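Local coordinates for conserved protein (Methanosarcina mazei, PDB 2NR4) that binds flavin mononucleotide in a barrel of the FMN-binding clan, its function otherwise unknown, at residues Ala77-Tyr82 with Lys114-Trp119; Tyr82-Phe87 with Arg158-Val163. All blocks are in the same frame, centred on the assembly; numbering follows the deposited sequence.

Contact 1 of 2, residues Ala77-Tyr82 with Lys114-Trp119; sequences ASNVVY and KEAIAW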
loop_
_atom_site.group_PDB
_atom_site.type_symbol
_atom_site.label_atom_id
_atom_site.label_comp_id
_atom_site.label_asym_id
_atom_site.label_seq_id
_atom_site.Cartn_x
_atom_site.Cartn_y
_atom_site.Cartn_z
ATOM N N ALA A 77 -9.106 16.772 -9.095
ATOM C CA ALA A 77 -9.036 15.414 -9.634
ATOM C C ALA A 77 -8.184 14.535 -8.700
ATOM O O ALA A 77 -7.157 14.980 -8.205
ATOM C CB ALA A 77 -8.405 15.429 -11.006
ATOM N N SER A 78 -8.650 13.320 -8.428
ATOM C CA SER A 78 -7.785 12.337 -7.815
ATOM C C SER A 78 -6.809 11.774 -8.840
ATOM O O SER A 78 -7.160 11.560 -10.013
ATOM C CB SER A 78 -8.654 11.181 -7.263
ATOM O OG SER A 78 -9.444 10.586 -8.290
ATOM N N ASN A 79 -5.600 11.470 -8.399
ATOM C CA ASN A 79 -4.593 10.736 -9.175
ATOM C C ASN A 79 -3.984 9.623 -8.318
ATOM O O ASN A 79 -3.308 9.911 -7.310
ATOM C CB ASN A 79 -3.445 11.649 -9.599
ATOM C CG ASN A 79 -3.939 12.802 -10.484
ATOM O OD1 ASN A 79 -3.993 12.666 -11.708
ATOM N ND2 ASN A 79 -4.376 13.896 -9.860
ATOM N N VAL A 80 -4.188 8.389 -8.749
ATOM C CA VAL A 80 -3.594 7.230 -8.042
ATOM C C VAL A 80 -2.148 7.096 -8.464
ATOM O O VAL A 80 -1.847 7.003 -9.665
ATOM C CB VAL A 80 -4.366 5.891 -8.291
ATOM C CG1 VAL A 80 -3.581 4.718 -7.655
ATOM C CG2 VAL A 80 -5.806 5.989 -7.744
ATOM N N VAL A 81 -1.263 7.125 -7.481
ATOM C CA VAL A 81 0.175 7.110 -7.707
ATOM C C VAL A 81 0.789 6.045 -6.770
ATOM O O VAL A 81 0.529 6.056 -5.560
ATOM C CB VAL A 81 0.712 8.544 -7.427
ATOM C CG1 VAL A 81 2.232 8.554 -7.100
ATOM C CG2 VAL A 81 0.272 9.543 -8.563
ATOM N N TYR A 82 1.601 5.144 -7.331
ATOM C CA TYR A 82 2.330 4.137 -6.529
ATOM C C TYR A 82 3.807 4.518 -6.376
ATOM O O TYR A 82 4.538 3.856 -5.670
ATOM C CB TYR A 82 2.273 2.746 -7.190
ATOM C CG TYR A 82 0.879 2.200 -7.395
ATOM C CD1 TYR A 82 -0.117 2.415 -6.466
ATOM C CD2 TYR A 82 0.586 1.422 -8.504
ATOM C CE1 TYR A 82 -1.400 1.886 -6.648
ATOM C CE2 TYR A 82 -0.685 0.906 -8.698
ATOM C CZ TYR A 82 -1.671 1.146 -7.771
ATOM O OH TYR A 82 -2.937 0.647 -7.973
ATOM N N LYS A 114 0.256 13.046 -15.653
ATOM C CA LYS A 114 0.577 12.139 -16.759
ATOM C C LYS A 114 0.973 10.758 -16.246
ATOM O O LYS A 114 0.722 9.758 -16.924
ATOM C CB LYS A 114 1.715 12.699 -17.582
ATOM C CG LYS A 114 1.276 13.878 -18.434
ATOM C CD LYS A 114 2.501 14.545 -19.068
ATOM C CE LYS A 114 2.997 13.752 -20.226
ATOM N NZ LYS A 114 3.430 14.771 -21.251
ATOM N N GLU A 115 1.574 10.739 -15.059
ATOM C CA GLU A 115 2.028 9.507 -14.425
ATOM C C GLU A 115 0.965 8.881 -13.501
ATOM O O GLU A 115 1.245 7.901 -12.818
ATOM C CB GLU A 115 3.330 9.749 -13.669
ATOM C CG GLU A 115 4.556 10.036 -14.573
ATOM C CD GLU A 115 4.790 8.992 -15.676
ATOM O OE1 GLU A 115 4.614 7.768 -15.438
ATOM O OE2 GLU A 115 5.172 9.399 -16.799
ATOM N N ALA A 116 -0.250 9.419 -13.497
ATOM C CA ALA A 116 -1.345 8.775 -12.758
ATOM C C ALA A 116 -1.675 7.372 -13.280
ATOM O O ALA A 116 -1.722 7.120 -14.492
ATOM C CB ALA A 116 -2.593 9.635 -12.783
ATOM N N ILE A 117 -1.911 6.449 -12.356
ATOM C CA ILE A 117 -2.416 5.140 -12.728
ATOM C C ILE A 117 -3.866 5.256 -13.205
ATOM O O ILE A 117 -4.242 4.713 -14.240
ATOM C CB ILE A 117 -2.322 4.168 -11.512
ATOM C CG1 ILE A 117 -0.874 4.105 -10.944
ATOM C CG2 ILE A 117 -2.884 2.812 -11.878
ATOM C CD1 ILE A 117 0.123 3.510 -11.858
ATOM N N ALA A 118 -4.681 5.941 -12.410
ATOM C CA ALA A 118 -6.073 6.214 -12.697
ATOM C C ALA A 118 -6.424 7.603 -12.150
ATOM O O ALA A 118 -5.923 8.013 -11.063
ATOM C CB ALA A 118 -6.960 5.135 -12.036
ATOM N N TRP A 119 -7.294 8.328 -12.863
ATOM C CA TRP A 119 -7.704 9.686 -12.423
ATOM C C TRP A 119 -9.214 9.824 -12.450
ATOM O O TRP A 119 -9.901 9.132 -13.246
ATOM C CB TRP A 119 -6.991 10.796 -13.254
ATOM C CG TRP A 119 -7.179 10.645 -14.732
ATOM C CD1 TRP A 119 -6.312 10.046 -15.615
ATOM C CD2 TRP A 119 -8.329 11.049 -15.501
ATOM N NE1 TRP A 119 -6.861 10.073 -16.906
ATOM C CE2 TRP A 119 -8.086 10.683 -16.854
ATOM C CE3 TRP A 119 -9.526 11.713 -15.185
ATOM C CZ2 TRP A 119 -9.012 10.943 -17.883
ATOM C CZ3 TRP A 119 -10.442 11.964 -16.201
ATOM C CH2 TRP A 119 -10.183 11.557 -17.533
HETATM O O HOH W 1 -8.191 8.318 -9.111
#

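Contact 2 of 2, residues Tyr82-Phe87 with Arg158-Val163; sequences YDPILF and RGFNAV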
loop_
_atom_site.group_PDB
_atom_site.type_symbol
_atom_site.label_atom_id
_atom_site.label_comp_id
_atom_site.label_asym_id
_atom_site.label_seq_id
_atom_site.Cartn_x
_atom_site.Cartn_y
_atom_site.Cartn_z
ATOM N N TYR A 82 1.601 5.144 -7.331
ATOM C CA TYR A 82 2.330 4.137 -6.529
ATOM C C TYR A 82 3.807 4.518 -6.376
ATOM O O TYR A 82 4.538 3.856 -5.670
ATOM C CB TYR A 82 2.273 2.746 -7.190
ATOM C CG TYR A 82 0.879 2.200 -7.395
ATOM C CD1 TYR A 82 -0.117 2.415 -6.466
ATOM C CD2 TYR A 82 0.586 1.422 -8.504
ATOM C CE1 TYR A 82 -1.400 1.886 -6.648
ATOM C CE2 TYR A 82 -0.685 0.906 -8.698
ATOM C CZ TYR A 82 -1.671 1.146 -7.771
ATOM O OH TYR A 82 -2.937 0.647 -7.973
ATOM N N ASP A 83 4.209 5.623 -6.998
ATOM C CA ASP A 83 5.582 6.089 -6.961
ATOM C C ASP A 83 5.850 6.997 -5.748
ATOM O O ASP A 83 5.273 8.079 -5.652
ATOM C CB ASP A 83 5.853 6.832 -8.269
ATOM C CG ASP A 83 7.254 7.374 -8.357
ATOM O OD1 ASP A 83 8.187 6.933 -7.593
ATOM O OD2 ASP A 83 7.406 8.254 -9.235
ATOM N N PRO A 84 6.723 6.563 -4.815
ATOM C CA PRO A 84 6.899 7.355 -3.598
ATOM C C PRO A 84 7.622 8.682 -3.905
ATOM O O PRO A 84 7.448 9.641 -3.178
ATOM C CB PRO A 84 7.764 6.441 -2.725
ATOM C CG PRO A 84 8.560 5.651 -3.754
ATOM C CD PRO A 84 7.562 5.351 -4.805
ATOM N N ILE A 85 8.444 8.696 -4.953
ATOM C CA ILE A 85 9.102 9.949 -5.410
ATOM C C ILE A 85 8.091 11.056 -5.734
ATOM O O ILE A 85 8.199 12.183 -5.254
ATOM C CB ILE A 85 10.098 9.711 -6.570
ATOM C CG1 ILE A 85 11.307 8.880 -6.073
ATOM C CG2 ILE A 85 10.600 11.088 -7.101
ATOM C CD1 ILE A 85 12.206 8.337 -7.206
ATOM N N LEU A 86 7.077 10.721 -6.527
ATOM C CA LEU A 86 6.014 11.692 -6.863
ATOM C C LEU A 86 5.220 12.156 -5.650
ATOM O O LEU A 86 4.899 13.354 -5.502
ATOM C CB LEU A 86 5.133 11.114 -7.964
ATOM C CG LEU A 86 4.377 11.940 -8.998
ATOM C CD1 LEU A 86 5.232 13.119 -9.566
ATOM C CD2 LEU A 86 3.973 10.989 -10.095
ATOM N N PHE A 87 4.918 11.246 -4.721
ATOM C CA PHE A 87 4.344 11.685 -3.468
ATOM C C PHE A 87 5.128 12.742 -2.721
ATOM O O PHE A 87 4.571 13.697 -2.178
ATOM C CB PHE A 87 4.137 10.487 -2.496
ATOM C CG PHE A 87 2.740 10.030 -2.413
ATOM C CD1 PHE A 87 1.858 10.636 -1.532
ATOM C CD2 PHE A 87 2.291 8.998 -3.220
ATOM C CE1 PHE A 87 0.564 10.218 -1.458
ATOM C CE2 PHE A 87 0.994 8.590 -3.140
ATOM C CZ PHE A 87 0.137 9.222 -2.261
ATOM N N ARG A 158 6.375 -2.254 3.185
ATOM C CA ARG A 158 6.464 -1.443 4.380
ATOM C C ARG A 158 7.390 -0.232 4.181
ATOM O O ARG A 158 7.286 0.710 4.938
ATOM C CB ARG A 158 6.956 -2.267 5.556
ATOM C CG ARG A 158 5.958 -3.385 5.991
ATOM C CD ARG A 158 6.669 -4.234 7.001
ATOM N NE ARG A 158 6.720 -3.572 8.285
ATOM C CZ ARG A 158 7.674 -3.789 9.185
ATOM N NH1 ARG A 158 8.666 -4.654 8.927
ATOM N NH2 ARG A 158 7.622 -3.163 10.335
ATOM N N GLY A 159 8.298 -0.315 3.208
ATOM C CA GLY A 159 9.197 0.796 2.840
ATOM C C GLY A 159 8.418 1.925 2.189
ATOM O O GLY A 159 8.560 3.110 2.570
ATOM N N PHE A 160 7.568 1.574 1.228
ATOM C CA PHE A 160 6.668 2.562 0.625
ATOM C C PHE A 160 5.761 3.169 1.692
ATOM O O PHE A 160 5.608 4.390 1.795
ATOM C CB PHE A 160 5.832 1.936 -0.492
ATOM C CG PHE A 160 4.856 2.903 -1.101
ATOM C CD1 PHE A 160 5.262 3.721 -2.155
ATOM C CD2 PHE A 160 3.554 3.068 -0.570
ATOM C CE1 PHE A 160 4.405 4.660 -2.711
ATOM C CE2 PHE A 160 2.663 4.026 -1.134
ATOM C CZ PHE A 160 3.105 4.837 -2.218
ATOM N N ASN A 161 5.195 2.303 2.544
ATOM C CA ASN A 161 4.317 2.773 3.605
ATOM C C ASN A 161 5.045 3.714 4.565
ATOM O O ASN A 161 4.467 4.678 5.060
ATOM C CB ASN A 161 3.744 1.567 4.361
ATOM C CG ASN A 161 2.893 0.673 3.479
ATOM O OD1 ASN A 161 2.569 0.988 2.328
ATOM N ND2 ASN A 161 2.527 -0.496 4.027
ATOM N N ALA A 162 6.331 3.438 4.812
ATOM C CA ALA A 162 7.154 4.278 5.691
ATOM C C ALA A 162 7.407 5.647 5.107
ATOM O O ALA A 162 7.439 6.662 5.855
ATOM C CB ALA A 162 8.455 3.607 5.994
ATOM N N VAL A 163 7.550 5.697 3.792
ATOM C CA VAL A 163 7.689 6.982 3.080
ATOM C C VAL A 163 6.430 7.830 3.255
ATOM O O VAL A 163 6.539 9.013 3.566
ATOM C CB VAL A 163 7.963 6.801 1.558
ATOM C CG1 VAL A 163 7.873 8.191 0.809
ATOM C CG2 VAL A 163 9.352 6.174 1.358
#

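Contact 1 of 2, residues Ala77-Tyr82 with Lys114-Trp119
Ile117 lays its CG1 over one face of the Tyr82 ring, 4.2 Å from the ring centroid and offset toward the rim. This is a CH-pi contact, and the two side chains cross at about a right angle. The CG1 branch gets there because it stands opposite the carbonyl carbon, beside the backbone N (chi1 -55°). Ile117 CD1 follows it, 4.0 Å from Tyr82 CD2. The CB of Ile117 meets Val80 CG1 at 4.1 Å, where the two branched chains pack obliquely. The backbones between them are tied by two nearly straight hydrogen bonds. Val80 N gives to Ala118 O at 2.9 Å, and Ile117 N gives to Val80 O at 2.7 Å. Next along the strands, Asn79 and Trp119 form an antiparallel non-hydrogen-bonded pair. Their side chains share one face of the sheet, with amide and indole planes 42° apart. The Trp119 indole leads away, and its CB stem lies against Ser78 O at 3.3 Å and more loosely by Asn79 OD1. Ala116 CB is 3.5 Å from Asn79 OD1. The amide is spent on other partners: OD1 accepts from Leu113 N, and ND2 reaches Ile34 O and Ser36 OG. A water accepts from Ser78 OG and donates to Ala118 O, giving that carbonyl a second partner. The Tyr82 hydroxyl bonds to Pro154 O of the second subunit. With an alanine here, Ile117 would probably lose its aromatic partner and Pro154 O of the second subunit this donor. The contact closes strand 75-79 onto strand 118-130 of the flavin-binding barrel. Its chemistry implies a backbone-held seam: Val80 N, Val80 O, Ile117 N and Ala118 O are satisfied, Ala118 N is buried without a partner, and apolar groups pack toward the second subunit.

Contact 2 of 2, residues Tyr82-Phe87 with Arg158-Val163
The ring of Phe160 is wedged against the turn that leads into helix 84-92. Its CE1 atom comes 3.1 Å from Tyr82 O, which approaches the ring obliquely. Pro84 meets the rim of the same ring: its CD lies in the ring plane at the edge, and its CB is 3.7 Å from Phe160 CD1. The ring reaches across because its CG points opposite the backbone N (chi1 178°). Val163 CG1, one turn on, packs on the same Pro84 CB at 3.9 Å. This is the tight part, apolar apart from the Tyr82 carbonyl oxygen against the ring. Phe87 is looser. Its CD2 stays 4.4 Å from Phe160 CZ, at an oblique angle. On the more open side, Asp83 and Ile85 point away from helix 158-176 and are partly exposed. Asp83 is the N-cap of helix 84-92, its OD1 accepting from Ile85 N at 3.2 Å from above the carboxylate plane. Helix 198-210 packs on Pro84, Phe160 and Val163 through Glu200, Ala199 and Ala203. Phe160 also touches Pro156 of the second subunit. The contact sets helix 84-92, whose Phe87 lies near the FMN, against helices 158-176 and 198-210.

Contact 1 is the more deeply buried of the two and lies in the barrel. Contact 2 is partly buried and lies where a short helix meets the C-terminal helices. The first relies on strand-type backbone bonds, with apolar packing beside them; the second rests on packing, mainly of side chains, with no hydrogen bond between its segments. Tyr82 belongs to both, lending its ring to contact 1 and its carbonyl to contact 2. Strand 75-79 is followed by helix 84-92 after a short connection, and the contacts touch directly, with Val81 packing on Leu86 and Phe87, and Glu115 on Leu86. Both reach the second subunit, but Phe87 of contact 2 lies nearer the FMN.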